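Local coordinates for Phthiocerol/phthiodiolone dimycocerosyl transferase (Mycobacterium tuberculosis, PDB 1Q9J), which probably transfers mycocerosyl groups from mycocerosic acid synthase onto phthiocerol, phthiodiolone and phenolphthiocerol, the final step in making their dimycocerosate esters, at residues L73-D81 with L105-E113; F23-I34 with G358-Y369. All blocks are in the same frame, centred on the assembly; numbering follows the deposited sequence.

How the contacts relate
Both contacts belong to one mixed five-stranded sheet and lie at its two edges: contact 1 adds strand 78-80 to strand 105-110, and contact 2 adds strand 360-368, from late in the chain, to strand 23-31. Strand 117-123 stands between the two pairs. The contact centres are about 12 Å apart, and they meet where the side chain of Leu-109 packs against that of Ile-34. Along the chain, contact 1 is nested inside the long loop closed by contact 2. Contact 2 reaches the probable active site: the side chain of Thr-24 is about 3 Å from that of His-124, the likely proton acceptor, whereas contact 1 lies away from it.

Contact 1: L73-D81 with L105-E113; sequences LHSGICVID and LHLQLILRE
At one edge of a mixed beta sheet, Cys-78, Val-79 and Ile-80 form a short parallel ladder with Gln-108, Leu-109 and Ile-110. Leu-109 sits at its middle and is held through both backbone polar atoms: its N donates to Cys-78 O (2.9 Å), and its O receives Ile-80 N (2.7 Å). Leu-111 N then bonds Ile-80 O, while the bond from Cys-78 N to Leu-107 O at the other end is weak. Beta-branched Val-79 and Ile-80 suit such extended backbone.

Side chains alternate between the sheet's faces. Ile-77 and Leu-107 lie alongside each other, pointing the same way, with Ile-77 CG2 against Leu-107 CD2 (3.6 Å); helix 36-49 packs over both, through Val-36 and Ser-40 on Ile-77 and Phe-43 on Leu-107, a setting that suits branched apolar residues. Farther along, Val-79 CG1 meets Leu-111 CD1 at 3.8 Å. Cys-78, Gln-108, Ile-80 and Ile-110 occupy the reverse face. There the CG1 branch of Ile-80 lies beside its own backbone N (chi1 -56°) and runs on extended, which carries CD1 away from CG2 of its bridge partner Ile-110 and into van der Waals contact with the Gln-108 side chain, 3.6 Å from NE2. Before the direct ladder begins, a water continues the link, donating to Gly-76 O (3.1 Å) and accepting from Leu-107 N (2.7 Å).

Contact 2: F23-I34 with G358-Y369; sequences FTSMTIQLRGVI and GLEIEDIKGQFY
Gln-367 O takes two bonds from one residue, Ser-25, in the antiparallel ladder that joins strand 23-31 to strand 360-368, an edge strand contributed from late in the chain. Ser-25 N approaches almost straight down the carbonyl (2.8 Å), while Ser-25 OG comes from above the carbonyl plane, also at 2.8 Å. A chi1 of 63° sets OG between the backbone N and carbonyl carbon of Ser-25, from where it reaches across to the neighbouring strand and also lies in plane at the edge of the Tyr-369 ring. Serine suits this buried site because it is small and can donate to an acceptor already in use.

The ladder continues through Thr-27 with Lys-365 and then meets a classic beta bulge, in which Glu-362 and Asp-363 both face Gln-29. Gln-29 N bonds Asp-363 O (2.8 Å), and Glu-362 N reaches Gln-29 O, so the extra residue is taken up while both backbone polar atoms of Gln-29 keep a partner. Close by, Asp-363 OD2 receives Lys-365 NZ from above the carboxylate plane (2.7 Å) and OD1 pairs with Arg-215, so each carboxylate oxygen faces a basic group, which would be expected to favour the charged form of the acid.

On the other face apolar residues predominate. Ile-28 forks across the bulge, its CG2 against Ile-361 CG2 (3.5 Å) and its CG1 alongside Ile-364 CG1 (4.0 Å). Thr-24, beside His-124, sets OG1 near the edge of the Phe-368 ring. Beyond the bulge Leu-359 CD2 packs on Leu-30 CB (3.5 Å), and Gly-32, whose positive phi (138°) suits a residue lacking a side chain, brings its CA to 3.4 Å from Gly-358 O.

Contact 1: L73-D81 with L105-E113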
loop_
_atom_site.group_PDB
_atom_site.type_symbol
_atom_site.label_atom_id
_atom_site.label_comp_id
_atom_site.label_asym_id
_atom_site.label_seq_id
_atom_site.Cartn_x
_atom_site.Cartn_y
_atom_site.Cartn_z
ATOM N N LEU A 73 -11.897 19.904 15.737
ATOM C CA LEU A 73 -12.732 21.036 15.312
ATOM C C LEU A 73 -12.255 21.680 14.007
ATOM O O LEU A 73 -13.005 22.414 13.362
ATOM C CB LEU A 73 -12.806 22.110 16.422
ATOM C CG LEU A 73 -13.530 23.449 16.153
ATOM C CD1 LEU A 73 -14.960 23.206 15.690
ATOM C CD2 LEU A 73 -13.513 24.304 17.420
ATOM N N HIS A 74 -11.019 21.402 13.607
ATOM C CA HIS A 74 -10.511 21.991 12.376
ATOM C C HIS A 74 -10.600 21.041 11.178
ATOM O O HIS A 74 -10.775 21.489 10.042
ATOM C CB HIS A 74 -9.066 22.470 12.565
ATOM C CG HIS A 74 -8.046 21.376 12.519
ATOM N ND1 HIS A 74 -7.861 20.576 11.411
ATOM C CD2 HIS A 74 -7.152 20.948 13.442
ATOM C CE1 HIS A 74 -6.900 19.704 11.653
ATOM N NE2 HIS A 74 -6.452 19.907 12.879
ATOM N N SER A 75 -10.489 19.737 11.424
ATOM C CA SER A 75 -10.555 18.760 10.335
ATOM C C SER A 75 -11.961 18.530 9.781
ATOM O O SER A 75 -12.844 18.001 10.457
ATOM C CB SER A 75 -9.939 17.421 10.769
ATOM O OG SER A 75 -8.523 17.473 10.694
ATOM N N GLY A 76 -12.147 18.950 8.533
ATOM C CA GLY A 76 -13.415 18.797 7.850
ATOM C C GLY A 76 -13.144 18.474 6.396
ATOM O O GLY A 76 -12.005 18.582 5.926
ATOM N N ILE A 77 -14.183 18.071 5.673
ATOM C CA ILE A 77 -14.009 17.735 4.266
ATOM C C ILE A 77 -13.658 18.979 3.474
ATOM O O ILE A 77 -13.724 20.086 3.982
ATOM C CB ILE A 77 -15.275 17.098 3.656
ATOM C CG1 ILE A 77 -16.463 18.047 3.788
ATOM C CG2 ILE A 77 -15.586 15.792 4.355
ATOM C CD1 ILE A 77 -17.720 17.527 3.121
ATOM N N CYS A 78 -13.281 18.783 2.225
ATOM C CA CYS A 78 -12.915 19.887 1.378
ATOM C C CYS A 78 -13.537 19.672 0.009
ATOM O O CYS A 78 -13.010 18.910 -0.812
ATOM C CB CYS A 78 -11.401 19.963 1.266
ATOM S SG CYS A 78 -10.824 20.831 -0.191
ATOM N N VAL A 79 -14.667 20.331 -0.231
ATOM C CA VAL A 79 -15.375 20.203 -1.502
ATOM C C VAL A 79 -14.846 21.155 -2.577
ATOM O O VAL A 79 -14.533 22.306 -2.294
ATOM C CB VAL A 79 -16.861 20.473 -1.318
ATOM C CG1 VAL A 79 -17.598 20.075 -2.581
ATOM C CG2 VAL A 79 -17.377 19.721 -0.112
ATOM N N ILE A 80 -14.751 20.670 -3.811
ATOM C CA ILE A 80 -14.263 21.494 -4.917
ATOM C C ILE A 80 -15.105 21.300 -6.177
ATOM O O ILE A 80 -15.757 20.267 -6.344
ATOM C CB ILE A 80 -12.808 21.157 -5.260
ATOM C CG1 ILE A 80 -11.934 21.313 -4.013
ATOM C CG2 ILE A 80 -12.319 22.055 -6.377
ATOM C CD1 ILE A 80 -10.520 20.816 -4.212
ATOM N N ASP A 81 -15.084 22.291 -7.066
ATOM C CA ASP A 81 -15.857 22.219 -8.306
ATOM C C ASP A 81 -14.965 22.257 -9.545
ATOM O O ASP A 81 -15.031 21.364 -10.387
ATOM C CB ASP A 81 -16.869 23.367 -8.360
ATOM C CG ASP A 81 -17.811 23.262 -9.544
ATOM O OD1 ASP A 81 -18.655 24.170 -9.708
ATOM O OD2 ASP A 81 -17.710 22.273 -10.309
ATOM N N LEU A 105 -4.195 13.848 7.619
ATOM C CA LEU A 105 -5.374 13.328 6.959
ATOM C C LEU A 105 -6.118 14.463 6.245
ATOM O O LEU A 105 -6.280 15.565 6.791
ATOM C CB LEU A 105 -6.278 12.663 7.999
ATOM C CG LEU A 105 -7.589 12.036 7.522
ATOM C CD1 LEU A 105 -7.309 10.891 6.562
ATOM C CD2 LEU A 105 -8.373 11.553 8.715
ATOM N N HIS A 106 -6.571 14.174 5.026
ATOM C CA HIS A 106 -7.292 15.131 4.193
ATOM C C HIS A 106 -8.332 14.398 3.343
ATOM O O HIS A 106 -8.002 13.437 2.638
ATOM C CB HIS A 106 -6.316 15.874 3.265
ATOM C CG HIS A 106 -5.465 16.898 3.960
ATOM N ND1 HIS A 106 -5.985 18.049 4.504
ATOM C CD2 HIS A 106 -4.131 16.942 4.189
ATOM C CE1 HIS A 106 -5.007 18.764 5.040
ATOM N NE2 HIS A 106 -3.874 18.115 4.864
ATOM N N LEU A 107 -9.588 14.832 3.424
ATOM C CA LEU A 107 -10.644 14.224 2.614
ATOM C C LEU A 107 -11.055 15.244 1.558
ATOM O O LEU A 107 -11.735 16.220 1.855
ATOM C CB LEU A 107 -11.860 13.833 3.468
ATOM C CG LEU A 107 -12.979 13.185 2.635
ATOM C CD1 LEU A 107 -12.395 12.066 1.782
ATOM C CD2 LEU A 107 -14.084 12.649 3.534
ATOM N N GLN A 108 -10.645 15.008 0.317
ATOM C CA GLN A 108 -10.944 15.932 -0.772
ATOM C C GLN A 108 -12.010 15.446 -1.759
ATOM O O GLN A 108 -11.792 14.483 -2.494
ATOM C CB GLN A 108 -9.654 16.236 -1.531
ATOM C CG GLN A 108 -9.808 17.266 -2.624
ATOM C CD GLN A 108 -8.607 17.292 -3.535
ATOM O OE1 GLN A 108 -8.279 16.284 -4.167
ATOM N NE2 GLN A 108 -7.941 18.444 -3.616
ATOM N N LEU A 109 -13.151 16.130 -1.778
ATOM C CA LEU A 109 -14.240 15.787 -2.683
ATOM C C LEU A 109 -14.368 16.799 -3.821
ATOM O O LEU A 109 -14.618 17.980 -3.581
ATOM C CB LEU A 109 -15.563 15.737 -1.930
ATOM C CG LEU A 109 -16.776 15.486 -2.832
ATOM C CD1 LEU A 109 -16.657 14.110 -3.463
ATOM C CD2 LEU A 109 -18.056 15.607 -2.020
ATOM N N ILE A 110 -14.213 16.334 -5.056
ATOM C CA ILE A 110 -14.313 17.213 -6.220
ATOM C C ILE A 110 -15.550 16.887 -7.066
ATOM O O ILE A 110 -15.579 15.882 -7.776
ATOM C CB ILE A 110 -13.059 17.100 -7.115
ATOM C CG1 ILE A 110 -11.799 17.191 -6.265
ATOM C CG2 ILE A 110 -13.036 18.235 -8.124
ATOM C CD1 ILE A 110 -10.528 17.064 -7.065
ATOM N N LEU A 111 -16.558 17.752 -6.990
ATOM C CA LEU A 111 -17.796 17.577 -7.736
ATOM C C LEU A 111 -17.568 17.646 -9.242
ATOM O O LEU A 111 -16.786 18.468 -9.727
ATOM C CB LEU A 111 -18.809 18.639 -7.313
ATOM C CG LEU A 111 -19.158 18.697 -5.828
ATOM C CD1 LEU A 111 -19.892 19.996 -5.551
ATOM C CD2 LEU A 111 -20.008 17.503 -5.423
ATOM N N ARG A 112 -18.254 16.768 -9.972
ATOM C CA ARG A 112 -18.148 16.703 -11.427
ATOM C C ARG A 112 -19.512 16.490 -12.069
ATOM O O ARG A 112 -20.550 16.761 -11.461
ATOM C CB ARG A 112 -17.211 15.568 -11.858
ATOM C CG ARG A 112 -15.733 15.787 -11.550
ATOM C CD ARG A 112 -15.213 17.071 -12.180
ATOM N NE ARG A 112 -13.841 16.939 -12.673
ATOM C CZ ARG A 112 -12.775 16.710 -11.909
ATOM N NH1 ARG A 112 -12.906 16.586 -10.597
ATOM N NH2 ARG A 112 -11.572 16.603 -12.461
ATOM N N GLU A 113 -19.497 16.003 -13.307
ATOM C CA GLU A 113 -20.713 15.748 -14.077
ATOM C C GLU A 113 -21.688 14.807 -13.363
ATOM O O GLU A 113 -22.451 15.230 -12.491
ATOM C CB GLU A 113 -20.346 15.147 -15.440
ATOM C CG GLU A 113 -19.407 15.998 -16.287
ATOM C CD GLU A 113 -20.038 17.296 -16.756
ATOM O OE1 GLU A 113 -21.104 17.240 -17.412
ATOM O OE2 GLU A 113 -19.461 18.372 -16.480
HETATM O O HOH W 1 -9.484 17.208 4.671
#

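Contact 2: F23-I34 with G358-Y369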
loop_
_atom_site.group_PDB
_atom_site.type_symbol
_atom_site.label_atom_id
_atom_site.label_comp_id
_atom_site.label_asym_id
_atom_site.label_seq_id
_atom_site.Cartn_x
_atom_site.Cartn_y
_atom_site.Cartn_z
ATOM N N PHE A 23 2.867 10.147 2.137
ATOM C CA PHE A 23 1.422 10.222 2.264
ATOM C C PHE A 23 0.872 9.251 1.219
ATOM O O PHE A 23 1.452 9.079 0.136
ATOM C CB PHE A 23 0.868 11.602 1.908
ATOM C CG PHE A 23 0.915 12.609 3.021
ATOM C CD1 PHE A 23 2.125 13.189 3.414
ATOM C CD2 PHE A 23 -0.264 13.057 3.613
ATOM C CE1 PHE A 23 2.152 14.200 4.363
ATOM C CE2 PHE A 23 -0.233 14.073 4.571
ATOM C CZ PHE A 23 0.977 14.648 4.945
ATOM N N THR A 24 -0.272 8.657 1.523
ATOM C CA THR A 24 -0.901 7.720 0.620
ATOM C C THR A 24 -2.249 8.304 0.270
ATOM O O THR A 24 -2.921 8.871 1.126
ATOM C CB THR A 24 -1.105 6.359 1.311
ATOM O OG1 THR A 24 0.150 5.886 1.827
ATOM C CG2 THR A 24 -1.668 5.337 0.320
ATOM N N SER A 25 -2.635 8.200 -0.991
ATOM C CA SER A 25 -3.934 8.704 -1.406
ATOM C C SER A 25 -4.734 7.562 -2.016
ATOM O O SER A 25 -4.187 6.592 -2.551
ATOM C CB SER A 25 -3.779 9.849 -2.421
ATOM O OG SER A 25 -3.140 9.411 -3.622
ATOM N N MET A 26 -6.043 7.711 -1.924
ATOM C CA MET A 26 -6.967 6.737 -2.440
ATOM C C MET A 26 -8.103 7.531 -3.061
ATOM O O MET A 26 -8.830 8.256 -2.374
ATOM C CB MET A 26 -7.500 5.858 -1.313
ATOM C CG MET A 26 -8.117 4.560 -1.789
ATOM S SD MET A 26 -6.849 3.579 -2.639
ATOM C CE MET A 26 -7.377 3.733 -4.281
ATOM N N THR A 27 -8.246 7.389 -4.371
ATOM C CA THR A 27 -9.259 8.115 -5.103
ATOM C C THR A 27 -10.314 7.217 -5.719
ATOM O O THR A 27 -10.019 6.278 -6.453
ATOM C CB THR A 27 -8.600 8.954 -6.193
ATOM O OG1 THR A 27 -7.530 9.711 -5.608
ATOM C CG2 THR A 27 -9.618 9.909 -6.815
ATOM N N ILE A 28 -11.555 7.522 -5.389
ATOM C CA ILE A 28 -12.684 6.782 -5.897
ATOM C C ILE A 28 -13.443 7.673 -6.879
ATOM O O ILE A 28 -13.981 8.721 -6.496
ATOM C CB ILE A 28 -13.658 6.392 -4.764
ATOM C CG1 ILE A 28 -12.956 5.545 -3.721
ATOM C CG2 ILE A 28 -14.840 5.652 -5.332
ATOM C CD1 ILE A 28 -12.290 6.347 -2.607
ATOM N N GLN A 29 -13.481 7.259 -8.140
ATOM C CA GLN A 29 -14.199 8.009 -9.159
ATOM C C GLN A 29 -15.678 7.664 -8.987
ATOM O O GLN A 29 -16.044 6.500 -9.054
ATOM C CB GLN A 29 -13.716 7.583 -10.544
ATOM C CG GLN A 29 -14.435 8.289 -11.664
ATOM C CD GLN A 29 -14.524 9.785 -11.433
ATOM O OE1 GLN A 29 -13.504 10.456 -11.250
ATOM N NE2 GLN A 29 -15.748 10.319 -11.434
ATOM N N LEU A 30 -16.531 8.656 -8.762
ATOM C CA LEU A 30 -17.945 8.353 -8.579
ATOM C C LEU A 30 -18.863 8.829 -9.704
ATOM O O LEU A 30 -18.455 9.571 -10.605
ATOM C CB LEU A 30 -18.436 8.934 -7.253
ATOM C CG LEU A 30 -17.639 8.493 -6.025
ATOM C CD1 LEU A 30 -18.140 9.217 -4.784
ATOM C CD2 LEU A 30 -17.772 6.991 -5.859
ATOM N N ARG A 31 -20.109 8.369 -9.634
ATOM C CA ARG A 31 -21.152 8.715 -10.590
ATOM C C ARG A 31 -22.479 8.739 -9.855
ATOM O O ARG A 31 -22.969 7.707 -9.398
ATOM C CB ARG A 31 -21.227 7.710 -11.740
ATOM C CG ARG A 31 -22.466 7.922 -12.614
ATOM C CD ARG A 31 -22.283 7.349 -14.005
ATOM N NE ARG A 31 -22.411 5.901 -14.039
ATOM C CZ ARG A 31 -21.691 5.111 -14.829
ATOM N NH1 ARG A 31 -20.786 5.638 -15.645
ATOM N NH2 ARG A 31 -21.883 3.795 -14.812
ATOM N N GLY A 32 -23.061 9.926 -9.740
ATOM C CA GLY A 32 -24.322 10.066 -9.035
ATOM C C GLY A 32 -24.311 11.298 -8.153
ATOM O O GLY A 32 -23.462 12.179 -8.306
ATOM N N VAL A 33 -25.249 11.354 -7.215
ATOM C CA VAL A 33 -25.362 12.496 -6.314
ATOM C C VAL A 33 -24.675 12.306 -4.957
ATOM O O VAL A 33 -25.077 11.470 -4.150
ATOM C CB VAL A 33 -26.848 12.853 -6.087
ATOM C CG1 VAL A 33 -26.971 14.077 -5.185
ATOM C CG2 VAL A 33 -27.512 13.110 -7.431
ATOM N N ILE A 34 -23.641 13.107 -4.723
ATOM C CA ILE A 34 -22.874 13.076 -3.486
ATOM C C ILE A 34 -23.501 14.017 -2.459
ATOM O O ILE A 34 -23.369 15.228 -2.569
ATOM C CB ILE A 34 -21.404 13.515 -3.737
ATOM C CG1 ILE A 34 -20.637 12.405 -4.431
ATOM C CG2 ILE A 34 -20.726 13.882 -2.435
ATOM C CD1 ILE A 34 -21.081 12.158 -5.832
ATOM N N GLY A 358 -28.111 5.106 -6.015
ATOM C CA GLY A 358 -27.915 6.273 -6.850
ATOM C C GLY A 358 -26.446 6.611 -7.042
ATOM O O GLY A 358 -26.068 7.320 -7.983
ATOM N N LEU A 359 -25.604 6.114 -6.148
ATOM C CA LEU A 359 -24.175 6.378 -6.261
ATOM C C LEU A 359 -23.495 5.071 -6.611
ATOM O O LEU A 359 -23.940 4.009 -6.202
ATOM C CB LEU A 359 -23.617 6.919 -4.943
ATOM C CG LEU A 359 -22.688 8.135 -5.012
ATOM C CD1 LEU A 359 -22.247 8.443 -3.600
ATOM C CD2 LEU A 359 -21.483 7.877 -5.911
ATOM N N GLU A 360 -22.423 5.153 -7.382
ATOM C CA GLU A 360 -21.704 3.965 -7.784
ATOM C C GLU A 360 -20.257 4.308 -8.065
ATOM O O GLU A 360 -19.950 5.372 -8.603
ATOM C CB GLU A 360 -22.353 3.353 -9.029
ATOM C CG GLU A 360 -23.530 2.424 -8.746
ATOM C CD GLU A 360 -24.734 2.697 -9.634
ATOM O OE1 GLU A 360 -25.504 3.637 -9.327
ATOM O OE2 GLU A 360 -24.908 1.983 -10.647
ATOM N N ILE A 361 -19.369 3.402 -7.686
ATOM C CA ILE A 361 -17.945 3.590 -7.893
ATOM C C ILE A 361 -17.561 3.180 -9.308
ATOM O O ILE A 361 -17.898 2.085 -9.739
ATOM C CB ILE A 361 -17.162 2.721 -6.919
ATOM C CG1 ILE A 361 -17.561 3.084 -5.483
ATOM C CG2 ILE A 361 -15.671 2.855 -7.191
ATOM C CD1 ILE A 361 -16.929 2.218 -4.418
ATOM N N GLU A 362 -16.857 4.043 -10.031
ATOM C CA GLU A 362 -16.451 3.707 -11.398
ATOM C C GLU A 362 -14.985 3.332 -11.487
ATOM O O GLU A 362 -14.576 2.610 -12.390
ATOM C CB GLU A 362 -16.751 4.872 -12.351
ATOM C CG GLU A 362 -18.232 5.067 -12.587
ATOM C CD GLU A 362 -18.901 3.802 -13.117
ATOM O OE1 GLU A 362 -20.125 3.640 -12.887
ATOM O OE2 GLU A 362 -18.207 2.974 -13.766
ATOM N N ASP A 363 -14.186 3.829 -10.555
ATOM C CA ASP A 363 -12.768 3.511 -10.571
ATOM C C ASP A 363 -12.116 3.816 -9.230
ATOM O O ASP A 363 -12.596 4.657 -8.474
ATOM C CB ASP A 363 -12.072 4.292 -11.692
ATOM C CG ASP A 363 -10.675 3.799 -11.952
ATOM O OD1 ASP A 363 -10.326 2.730 -11.392
ATOM O OD2 ASP A 363 -9.934 4.472 -12.715
ATOM N N ILE A 364 -11.030 3.112 -8.934
ATOM C CA ILE A 364 -10.307 3.304 -7.684
ATOM C C ILE A 364 -8.805 3.300 -7.946
ATOM O O ILE A 364 -8.218 2.247 -8.186
ATOM C CB ILE A 364 -10.657 2.189 -6.668
ATOM C CG1 ILE A 364 -12.018 2.478 -6.032
ATOM C CG2 ILE A 364 -9.574 2.071 -5.614
ATOM C CD1 ILE A 364 -12.477 1.436 -5.023
ATOM N N LYS A 365 -8.190 4.480 -7.904
ATOM C CA LYS A 365 -6.754 4.595 -8.152
ATOM C C LYS A 365 -6.000 4.952 -6.877
ATOM O O LYS A 365 -6.460 5.760 -6.074
ATOM C CB LYS A 365 -6.465 5.668 -9.213
ATOM C CG LYS A 365 -7.235 5.526 -10.519
ATOM C CD LYS A 365 -6.853 6.625 -11.508
ATOM C CE LYS A 365 -7.828 6.688 -12.686
ATOM N NZ LYS A 365 -9.225 6.984 -12.236
ATOM N N GLY A 366 -4.834 4.350 -6.698
ATOM C CA GLY A 366 -4.043 4.635 -5.521
ATOM C C GLY A 366 -2.749 5.281 -5.946
ATOM O O GLY A 366 -2.181 4.945 -6.987
ATOM N N GLN A 367 -2.275 6.223 -5.148
ATOM C CA GLN A 367 -1.036 6.895 -5.488
ATOM C C GLN A 367 -0.365 7.408 -4.233
ATOM O O GLN A 367 -1.017 7.640 -3.221
ATOM C CB GLN A 367 -1.319 8.059 -6.436
ATOM C CG GLN A 367 -0.089 8.836 -6.865
ATOM C CD GLN A 367 -0.415 9.924 -7.881
ATOM O OE1 GLN A 367 0.486 10.508 -8.488
ATOM N NE2 GLN A 367 -1.708 10.203 -8.065
ATOM N N PHE A 368 0.946 7.574 -4.311
ATOM C CA PHE A 368 1.716 8.072 -3.189
ATOM C C PHE A 368 2.081 9.534 -3.419
ATOM O O PHE A 368 2.006 10.037 -4.544
ATOM C CB PHE A 368 2.997 7.259 -3.026
ATOM C CG PHE A 368 2.763 5.797 -2.763
ATOM C CD1 PHE A 368 3.374 4.833 -3.556
ATOM C CD2 PHE A 368 1.939 5.380 -1.719
ATOM C CE1 PHE A 368 3.169 3.482 -3.317
ATOM C CE2 PHE A 368 1.730 4.026 -1.474
ATOM C CZ PHE A 368 2.347 3.077 -2.276
ATOM N N TYR A 369 2.473 10.213 -2.346
ATOM C CA TYR A 369 2.892 11.607 -2.433
ATOM C C TYR A 369 4.104 11.858 -1.568
ATOM O O TYR A 369 4.147 12.854 -0.867
ATOM C CB TYR A 369 1.786 12.555 -1.987
ATOM C CG TYR A 369 0.716 12.779 -3.023
ATOM C CD1 TYR A 369 -0.218 11.785 -3.316
ATOM C CD2 TYR A 369 0.622 13.999 -3.702
ATOM C CE1 TYR A 369 -1.225 12.002 -4.258
ATOM C CE2 TYR A 369 -0.380 14.224 -4.643
ATOM C CZ TYR A 369 -1.298 13.223 -4.913
ATOM O OH TYR A 369 -2.301 13.429 -5.824
#